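Long-range contact in probable adhesion protein (PDB 6R3Z), which probably serves as the periplasmic metal-binding component of a transport system for ferrous iron: residues E29-I34 with I50-T55. Sequence-based numbering, arbitrary orientation.
Sequences EVVPLI and IKRIGT
The CA atoms of Leu33 and Arg52 are the nearest pair across the segments, 7.3 Å apart, just past strand 29-32 and beside helix 47-53. Strand 29-32, the helix and strand 58-61 form a beta-alpha-beta crossover passing over strand 8-11, which lies between the two parallel strands in a four-stranded sheet of order 2-1-3-4. Val31 points from the outermost strand toward 50-55 while Val30 touches helix 14-24, which places helix 47-53 against one face of the sheet in one α/β lobe of this solute-binding protein, away from the histidine metal site. No hydrogen bond joins the segments, and the buried surface is a modest 202 Å².

The apolar part rests on Leu33 and Ile53, whose side chains cross at about a right angle. Leu33 CD2 lies 4.0 Å from Ile53 CD1; with chi1 at -67°, Ile53 holds CG1 anti to its carbonyl carbon, which brings that branch within 4.2 Å of Leu33 CG. Helix 68-76 adds Ala70 against Leu33 and Met73 against Ile53.

Arg52 CD lies 4.4 Å from Val31 CG1, and the bend at chi3 (-76°) turns NE toward Pro32 O, 3.8 Å away. Pro32 O and Leu33 O lie obliquely to the guanidinium plane, too far for bonding; the salt bridge of NH2 is with Asp49. Leu33 O, 3.8 Å from Arg52 NH2, is buried here without a hydrogen-bonding partner. Within 50-55, Arg52 O accepts hydrogen bonds from both Thr55 N and Thr55 OG1, the latter 2.9 Å away in the carbonyl plane.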
loop_
_atom_site.group_PDB
_atom_site.type_symbol
_atom_site.label_atom_id
_atom_site.label_comp_id
_atom_site.label_asym_id
_atom_site.label_seq_id
_atom_site.Cartn_x
_atom_site.Cartn_y
_atom_site.Cartn_z
ATOM N N GLU A 29 -15.903 15.747 0.188
ATOM C CA GLU A 29 -16.148 14.666 -0.774
ATOM C C GLU A 29 -14.787 14.036 -1.170
ATOM O O GLU A 29 -13.805 14.762 -1.411
ATOM C CB GLU A 29 -16.852 15.191 -2.041
ATOM C CG GLU A 29 -18.288 15.656 -1.850
ATOM C CD GLU A 29 -18.911 16.026 -3.181
ATOM O OE1 GLU A 29 -18.696 17.172 -3.635
ATOM O OE2 GLU A 29 -19.572 15.158 -3.795
ATOM N N VAL A 30 -14.731 12.696 -1.248
ATOM C CA VAL A 30 -13.496 11.978 -1.611
ATOM C C VAL A 30 -13.721 11.409 -3.009
ATOM O O VAL A 30 -14.663 10.636 -3.212
ATOM C CB VAL A 30 -13.135 10.868 -0.584
ATOM C CG1 VAL A 30 -11.752 10.276 -0.880
ATOM C CG2 VAL A 30 -13.211 11.388 0.855
ATOM N N VAL A 31 -12.871 11.807 -3.975
ATOM C CA VAL A 31 -13.061 11.460 -5.382
ATOM C C VAL A 31 -11.895 10.641 -5.933
ATOM O O VAL A 31 -10.825 11.203 -6.135
ATOM C CB VAL A 31 -13.339 12.728 -6.262
ATOM C CG1 VAL A 31 -13.706 12.343 -7.697
ATOM C CG2 VAL A 31 -14.406 13.641 -5.651
ATOM N N PRO A 32 -12.083 9.341 -6.264
ATOM C CA PRO A 32 -10.979 8.574 -6.868
ATOM C C PRO A 32 -10.670 9.107 -8.265
ATOM O O PRO A 32 -11.594 9.444 -9.023
ATOM C CB PRO A 32 -11.530 7.145 -6.945
ATOM C CG PRO A 32 -12.696 7.134 -5.987
ATOM C CD PRO A 32 -13.280 8.500 -6.114
ATOM N N LEU A 33 -9.372 9.231 -8.574
ATOM C CA LEU A 33 -8.929 9.729 -9.874
ATOM C C LEU A 33 -9.125 8.692 -10.953
ATOM O O LEU A 33 -9.285 9.046 -12.131
ATOM C CB LEU A 33 -7.469 10.165 -9.822
ATOM C CG LEU A 33 -7.229 11.681 -9.791
ATOM C CD1 LEU A 33 -7.776 12.310 -8.494
ATOM C CD2 LEU A 33 -5.732 11.986 -9.892
ATOM N N ILE A 34 -9.048 7.415 -10.572
ATOM C CA ILE A 34 -9.203 6.313 -11.535
ATOM C C ILE A 34 -10.300 5.342 -11.056
ATOM O O ILE A 34 -10.481 5.193 -9.841
ATOM C CB ILE A 34 -7.847 5.621 -11.897
ATOM C CG1 ILE A 34 -7.328 4.668 -10.795
ATOM C CG2 ILE A 34 -6.783 6.661 -12.280
ATOM C CD1 ILE A 34 -6.001 3.867 -11.165
ATOM N N ILE A 50 -9.035 12.475 -16.643
ATOM C CA ILE A 50 -8.351 13.772 -16.627
ATOM C C ILE A 50 -9.387 14.896 -16.467
ATOM O O ILE A 50 -9.152 15.837 -15.699
ATOM C CB ILE A 50 -7.457 13.939 -17.886
ATOM C CG1 ILE A 50 -6.285 12.932 -17.847
ATOM C CG2 ILE A 50 -6.949 15.387 -18.038
ATOM C CD1 ILE A 50 -5.573 12.703 -19.203
ATOM N N LYS A 51 -10.557 14.760 -17.146
ATOM C CA LYS A 51 -11.654 15.741 -17.083
ATOM C C LYS A 51 -12.100 15.974 -15.636
ATOM O O LYS A 51 -12.336 17.119 -15.260
ATOM C CB LYS A 51 -12.850 15.291 -17.955
ATOM C CG LYS A 51 -13.988 16.309 -18.057
ATOM C CD LYS A 51 -13.608 17.590 -18.814
ATOM C CE LYS A 51 -14.726 18.606 -18.831
ATOM N NZ LYS A 51 -15.898 18.142 -19.624
ATOM N N ARG A 52 -12.176 14.890 -14.835
ATOM C CA ARG A 52 -12.622 14.898 -13.428
ATOM C C ARG A 52 -11.810 15.803 -12.506
ATOM O O ARG A 52 -12.364 16.371 -11.557
ATOM C CB ARG A 52 -12.631 13.475 -12.871
ATOM C CG ARG A 52 -13.944 12.766 -13.118
ATOM C CD ARG A 52 -14.239 11.751 -12.028
ATOM N NE ARG A 52 -13.432 10.538 -12.172
ATOM C CZ ARG A 52 -13.756 9.505 -12.946
ATOM N NH1 ARG A 52 -14.872 9.529 -13.667
ATOM N NH2 ARG A 52 -12.970 8.441 -13.003
ATOM N N ILE A 53 -10.504 15.944 -12.789
ATOM C CA ILE A 53 -9.582 16.775 -12.000
ATOM C C ILE A 53 -10.050 18.247 -11.966
ATOM O O ILE A 53 -9.946 18.891 -10.922
ATOM C CB ILE A 53 -8.110 16.576 -12.460
ATOM C CG1 ILE A 53 -7.657 15.137 -12.121
ATOM C CG2 ILE A 53 -7.157 17.614 -11.829
ATOM C CD1 ILE A 53 -6.392 14.657 -12.779
ATOM N N GLY A 54 -10.627 18.725 -13.070
ATOM C CA GLY A 54 -11.177 20.077 -13.174
ATOM C C GLY A 54 -12.258 20.425 -12.160
ATOM O O GLY A 54 -12.502 21.606 -11.925
ATOM N N THR A 55 -12.888 19.406 -11.519
ATOM C CA THR A 55 -13.946 19.609 -10.518
ATOM C C THR A 55 -13.409 19.504 -9.059
ATOM O O THR A 55 -14.181 19.654 -8.105
ATOM C CB THR A 55 -15.135 18.641 -10.767
ATOM O OG1 THR A 55 -14.787 17.320 -10.337
ATOM C CG2 THR A 55 -15.602 18.617 -12.238
#